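Local coordinates for protein putative fimbrial subunit (Corynebacterium diphtheriae, PDB 4HSQ) that serves as the major pilin that probably builds the shaft of a cell-surface pilus, this fragment being two of its domains, with a Lys-Asn isopeptide bond and bound calcium, at residues T72-A77 against N81-T86; L225-A230 against Y234-P239. All blocks are in the same frame, centred on the assembly; numbering follows the deposited sequence.

In the fold
The two contacts illustrate how a short chain reversal can be closed with hydrogen bonds or, as in contact 2, with none between its two segments. Contact 1 shapes a beta hairpin in the region of the Sgo0707 N2 family, whereas contact 2 folds the loop after strand 222-229 back onto that strand in the prealbumin-like region. They lie on opposite sides of the chain's centre, about 20 and 30 Å from it; their own centres are about 47 Å apart and their nearest atoms about 29 Å, so neither touches the other. The calcium site, with ligands such as Glu253 and Asp260, belongs to neither contact. Contact 2, in contrast, adjoins Lys153 and Asn271, the probable isopeptide pair.

Contact 1: residues T72-A77 against N81-T86; sequences TVNDPA and NKLVVT
Asn74 takes over where strand pairing ends, reading the backbone of 81-86 with its side-chain amide. Its OD1 accepts the N-H of Val84 at 2.8 Å, although the donor stands about 60° above the plane of that carbonyl. ND2, in contrast, reaches the O of Lys82 at 2.9 Å on a nearly straight line (173°), with the acceptor close to the amide plane. The turn of CG into the space between the backbone N and the carbonyl carbon (chi1 72°) directs the amide toward the neighbouring strand, while the backbone N of Asn74 still bonds to Val84 O at 3.2 Å. A further bond from ND2 to Asp79, in the intervening turn, helps fix the rotation of the group.

This is a beta hairpin: Thr72 and Thr86 form an antiparallel hydrogen-bonded pair, and Val73 and Val85 the adjoining non-hydrogen-bonded pair. Near the turn, Pro76 O accepts the N-H of Asn81.

The two faces differ sharply. On the tight one, Val73 CG1 meets Leu83 CD1 at 3.6 Å, the two side chains crossing at a slant, and Pro76 CG approaches the same Leu83 CD1 at 3.8 Å. Phe53 of strand 51-61 packs against all three residues, and Phe105 touches Leu83 from strand 100-109, joining the hairpin to the other sheet of the domain. On the looser face, Thr72 and Thr86 run alongside each other in the same direction, and a water mediates between them. It hydrogen-bonds to Thr72 OG1 (3.0 Å) and Thr86 OG1 (2.9 Å), and donates to Val84 O (2.8 Å), giving that carbonyl a second partner besides Asn74 N. Lys82 also rises from this side, its ammonium forming a salt bridge with Glu44 on strand 41-46.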
loop_
_atom_site.group_PDB
_atom_site.type_symbol
_atom_site.label_atom_id
_atom_site.label_comp_id
_atom_site.label_asym_id
_atom_site.label_seq_id
_atom_site.Cartn_x
_atom_site.Cartn_y
_atom_site.Cartn_z
ATOM N N THR A 72 -14.749 -19.900 -6.471
ATOM C CA THR A 72 -15.459 -19.338 -5.321
ATOM C C THR A 72 -14.447 -18.464 -4.618
ATOM O O THR A 72 -13.239 -18.699 -4.747
ATOM C CB THR A 72 -16.055 -20.399 -4.385
ATOM O OG1 THR A 72 -14.989 -21.120 -3.780
ATOM C CG2 THR A 72 -17.037 -21.342 -5.067
ATOM N N VAL A 73 -14.935 -17.455 -3.896
ATOM C CA VAL A 73 -14.124 -16.574 -3.055
ATOM C C VAL A 73 -14.684 -16.694 -1.671
ATOM O O VAL A 73 -15.904 -16.592 -1.502
ATOM C CB VAL A 73 -14.121 -15.085 -3.526
ATOM C CG1 VAL A 73 -13.015 -14.289 -2.813
ATOM C CG2 VAL A 73 -13.948 -14.971 -5.032
ATOM N N ASN A 74 -13.841 -16.860 -0.672
ATOM C CA ASN A 74 -14.366 -16.876 0.703
ATOM C C ASN A 74 -14.529 -15.392 1.163
ATOM O O ASN A 74 -14.439 -14.466 0.342
ATOM C CB ASN A 74 -13.401 -17.687 1.610
ATOM C CG ASN A 74 -12.085 -16.984 1.898
ATOM O OD1 ASN A 74 -11.595 -16.142 1.120
ATOM N ND2 ASN A 74 -11.534 -17.238 3.069
ATOM N N ASP A 75 -14.725 -15.170 2.455
ATOM C CA ASP A 75 -14.789 -13.825 3.037
ATOM C C ASP A 75 -13.589 -13.701 3.987
ATOM O O ASP A 75 -13.664 -14.234 5.099
ATOM C CB ASP A 75 -16.130 -13.574 3.763
ATOM C CG ASP A 75 -16.261 -12.185 4.400
ATOM O OD1 ASP A 75 -15.545 -11.253 3.965
ATOM O OD2 ASP A 75 -17.084 -12.027 5.308
ATOM N N PRO A 76 -12.449 -13.076 3.567
ATOM C CA PRO A 76 -11.274 -13.010 4.456
ATOM C C PRO A 76 -11.587 -12.441 5.846
ATOM O O PRO A 76 -11.068 -12.978 6.814
ATOM C CB PRO A 76 -10.301 -12.124 3.678
ATOM C CG PRO A 76 -10.617 -12.471 2.242
ATOM C CD PRO A 76 -12.146 -12.459 2.260
ATOM N N ALA A 77 -12.474 -11.441 5.961
ATOM C CA ALA A 77 -12.842 -10.858 7.259
ATOM C C ALA A 77 -13.306 -11.931 8.291
ATOM O O ALA A 77 -13.051 -11.755 9.481
ATOM C CB ALA A 77 -13.928 -9.804 7.087
ATOM N N ASN A 81 -8.604 -13.122 7.919
ATOM C CA ASN A 81 -8.022 -12.370 6.797
ATOM C C ASN A 81 -7.316 -13.286 5.794
ATOM O O ASN A 81 -6.546 -12.809 4.955
ATOM C CB ASN A 81 -7.096 -11.210 7.244
ATOM C CG ASN A 81 -7.509 -9.947 6.542
ATOM O OD1 ASN A 81 -8.672 -9.804 6.149
ATOM N ND2 ASN A 81 -6.582 -9.025 6.322
ATOM N N LYS A 82 -7.630 -14.578 5.826
ATOM C CA LYS A 82 -7.078 -15.469 4.813
ATOM C C LYS A 82 -8.020 -15.456 3.603
ATOM O O LYS A 82 -9.225 -15.666 3.754
ATOM C CB LYS A 82 -6.871 -16.905 5.349
ATOM C CG LYS A 82 -6.142 -17.796 4.335
ATOM C CD LYS A 82 -5.754 -19.148 4.903
ATOM C CE LYS A 82 -6.753 -20.233 4.600
ATOM N NZ LYS A 82 -6.182 -21.576 4.882
ATOM N N LEU A 83 -7.473 -15.179 2.415
ATOM C CA LEU A 83 -8.212 -15.225 1.151
ATOM C C LEU A 83 -8.061 -16.614 0.530
ATOM O O LEU A 83 -6.948 -17.136 0.455
ATOM C CB LEU A 83 -7.680 -14.161 0.149
ATOM C CG LEU A 83 -8.283 -14.200 -1.276
ATOM C CD1 LEU A 83 -9.756 -13.821 -1.240
ATOM C CD2 LEU A 83 -7.510 -13.248 -2.226
ATOM N N VAL A 84 -9.170 -17.213 0.086
ATOM C CA VAL A 84 -9.123 -18.513 -0.597
ATOM C C VAL A 84 -9.935 -18.380 -1.882
ATOM O O VAL A 84 -11.121 -18.072 -1.816
ATOM C CB VAL A 84 -9.642 -19.696 0.283
ATOM C CG1 VAL A 84 -9.483 -21.023 -0.454
ATOM C CG2 VAL A 84 -8.920 -19.756 1.629
ATOM N N VAL A 85 -9.296 -18.611 -3.029
ATOM C CA VAL A 85 -9.947 -18.581 -4.347
ATOM C C VAL A 85 -9.877 -19.997 -4.867
ATOM O O VAL A 85 -8.783 -20.482 -5.132
ATOM C CB VAL A 85 -9.300 -17.551 -5.312
ATOM C CG1 VAL A 85 -10.010 -17.576 -6.663
ATOM C CG2 VAL A 85 -9.324 -16.148 -4.698
ATOM N N THR A 86 -11.027 -20.680 -4.940
ATOM C CA THR A 86 -11.101 -22.107 -5.297
ATOM C C THR A 86 -11.763 -22.297 -6.631
ATOM O O THR A 86 -12.871 -21.815 -6.820
ATOM C CB THR A 86 -11.889 -22.854 -4.214
ATOM O OG1 THR A 86 -11.351 -22.548 -2.928
ATOM C CG2 THR A 86 -11.891 -24.372 -4.418
HETATM O O HOH W 1 -12.843 -20.252 -1.922
#

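Contact 2: residues L225-A230 against Y234-P239; sequences LKETKA and YALPDP
Glu227 brings its carboxylate up to the CD-CG edge of the Pro237 ring, OE1 meeting both CD and CG of the proline at 3.4 Å. The two side chains are roughly perpendicular. CG of Glu227 lies anti to the backbone N (chi1 -169°) and the chain runs extended beyond it, which carries the carboxylate away from strand 222-229 to the proline. Leu236 runs antiparallel alongside the glutamate and turns back to the strand: its CD1 rests 3.5 Å from the backbone O of Glu227 and 3.7 Å from the N of Ala230. That Glu227 carbonyl, brushed by a methyl here, accepts a hydrogen bond from the side-chain ND2 of Asn240. No hydrogen bond joins 225-230 to 234-239, which meet through van der Waals contacts.

The segments cover the two ends of the ETxAPxGY core of the E-box of Gram-positive pilins, running from Glu227 to Tyr234. In domains of the CnaB type the glutamate of this motif assists formation of the Lys-Asn isopeptide bond. Here Glu227 packs on Lys153, while Tyr234 and Pro237 both touch Asn271, an arrangement consistent with that role and with Lys153 and Asn271 as the linked pair.

At the turn end the chain comes in close at Ala230. Its CB is 3.5 Å from the backbone O of Tyr234 and 3.6 Å from the O of Ala235, and meets Tyr234 CB at 4.2 Å. Beyond that atom the rest of the tyrosine extends off toward Asp155, which holds its hydroxyl together with Lys161. Between Glu227 and Ala230, Thr228 and Lys229 form a classic beta bulge opposite Glu167 on strand 167-173.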
loop_
_atom_site.group_PDB
_atom_site.type_symbol
_atom_site.label_atom_id
_atom_site.label_comp_id
_atom_site.label_asym_id
_atom_site.label_seq_id
_atom_site.Cartn_x
_atom_site.Cartn_y
_atom_site.Cartn_z
ATOM N N LEU A 225 4.394 19.400 1.206
ATOM C CA LEU A 225 3.323 19.972 2.046
ATOM C C LEU A 225 3.176 21.409 1.660
ATOM O O LEU A 225 4.162 22.123 1.663
ATOM C CB LEU A 225 3.689 19.884 3.547
ATOM C CG LEU A 225 3.669 18.472 4.115
ATOM C CD1 LEU A 225 4.570 18.367 5.328
ATOM C CD2 LEU A 225 2.253 18.077 4.472
ATOM N N LYS A 226 1.961 21.838 1.329
ATOM C CA LYS A 226 1.660 23.209 0.970
ATOM C C LYS A 226 0.863 23.813 2.097
ATOM O O LYS A 226 -0.237 23.354 2.352
ATOM C CB LYS A 226 0.852 23.248 -0.344
ATOM C CG LYS A 226 0.605 24.654 -0.837
ATOM C CD LYS A 226 -0.303 24.641 -2.048
ATOM C CE LYS A 226 -0.417 26.018 -2.657
ATOM N NZ LYS A 226 -1.276 26.018 -3.871
ATOM N N GLU A 227 1.396 24.820 2.768
ATOM C CA GLU A 227 0.644 25.480 3.839
ATOM C C GLU A 227 -0.302 26.458 3.200
ATOM O O GLU A 227 0.142 27.380 2.528
ATOM C CB GLU A 227 1.589 26.161 4.811
ATOM C CG GLU A 227 0.878 26.622 6.071
ATOM C CD GLU A 227 1.806 27.326 7.034
ATOM O OE1 GLU A 227 3.032 27.078 6.987
ATOM O OE2 GLU A 227 1.298 28.130 7.842
ATOM N N THR A 228 -1.604 26.204 3.316
ATOM C CA THR A 228 -2.611 27.032 2.629
ATOM C C THR A 228 -3.168 28.115 3.558
ATOM O O THR A 228 -3.668 29.133 3.068
ATOM C CB THR A 228 -3.725 26.152 2.044
ATOM O OG1 THR A 228 -4.227 25.324 3.083
ATOM C CG2 THR A 228 -3.214 25.253 0.884
ATOM N N LYS A 229 -3.076 27.896 4.885
ATOM C CA LYS A 229 -3.549 28.870 5.874
ATOM C C LYS A 229 -2.653 28.841 7.080
ATOM O O LYS A 229 -2.365 27.771 7.610
ATOM C CB LYS A 229 -5.009 28.599 6.284
ATOM C CG LYS A 229 -5.595 29.717 7.149
ATOM C CD LYS A 229 -6.961 29.327 7.702
ATOM C CE LYS A 229 -6.884 28.687 9.063
ATOM N NZ LYS A 229 -6.360 29.609 10.115
ATOM N N ALA A 230 -2.168 30.012 7.494
ATOM C CA ALA A 230 -1.282 30.069 8.658
ATOM C C ALA A 230 -2.117 30.171 9.942
ATOM O O ALA A 230 -3.290 30.551 9.866
ATOM C CB ALA A 230 -0.338 31.262 8.533
ATOM N N TYR A 234 -0.322 34.768 12.473
ATOM C CA TYR A 234 0.910 34.431 11.784
ATOM C C TYR A 234 0.764 34.701 10.309
ATOM O O TYR A 234 -0.333 34.581 9.760
ATOM C CB TYR A 234 1.308 32.967 12.049
ATOM C CG TYR A 234 1.801 32.781 13.464
ATOM C CD1 TYR A 234 3.161 32.775 13.752
ATOM C CD2 TYR A 234 0.908 32.684 14.527
ATOM C CE1 TYR A 234 3.622 32.708 15.062
ATOM C CE2 TYR A 234 1.355 32.642 15.844
ATOM C CZ TYR A 234 2.712 32.641 16.106
ATOM O OH TYR A 234 3.147 32.525 17.400
ATOM N N ALA A 235 1.858 35.136 9.683
ATOM C CA ALA A 235 1.900 35.377 8.245
ATOM C C ALA A 235 2.084 34.035 7.545
ATOM O O ALA A 235 2.707 33.147 8.115
ATOM C CB ALA A 235 3.060 36.299 7.912
ATOM N N LEU A 236 1.567 33.890 6.333
ATOM C CA LEU A 236 1.766 32.656 5.572
ATOM C C LEU A 236 3.240 32.606 5.135
ATOM O O LEU A 236 3.693 33.576 4.528
ATOM C CB LEU A 236 0.807 32.635 4.363
ATOM C CG LEU A 236 0.671 31.300 3.617
ATOM C CD1 LEU A 236 -0.069 30.270 4.464
ATOM C CD2 LEU A 236 -0.062 31.495 2.291
ATOM N N PRO A 237 4.042 31.579 5.491
ATOM C CA PRO A 237 5.459 31.589 5.073
ATOM C C PRO A 237 5.642 31.681 3.557
ATOM O O PRO A 237 4.739 31.348 2.788
ATOM C CB PRO A 237 6.004 30.242 5.584
ATOM C CG PRO A 237 5.069 29.815 6.648
ATOM C CD PRO A 237 3.715 30.350 6.252
ATOM N N ASP A 238 6.798 32.188 3.150
ATOM C CA ASP A 238 7.204 32.259 1.751
ATOM C C ASP A 238 8.648 31.759 1.714
ATOM O O ASP A 238 9.533 32.422 2.246
ATOM C CB ASP A 238 7.013 33.660 1.137
ATOM C CG ASP A 238 7.289 33.742 -0.359
ATOM O OD1 ASP A 238 7.334 32.675 -1.023
ATOM O OD2 ASP A 238 7.446 34.872 -0.870
ATOM N N PRO A 239 8.895 30.516 1.258
ATOM C CA PRO A 239 7.965 29.587 0.590
ATOM C C PRO A 239 6.985 28.909 1.547
ATOM O O PRO A 239 7.284 28.738 2.731
ATOM C CB PRO A 239 8.917 28.557 -0.034
ATOM C CG PRO A 239 10.084 28.531 0.907
ATOM C CD PRO A 239 10.272 29.978 1.261
#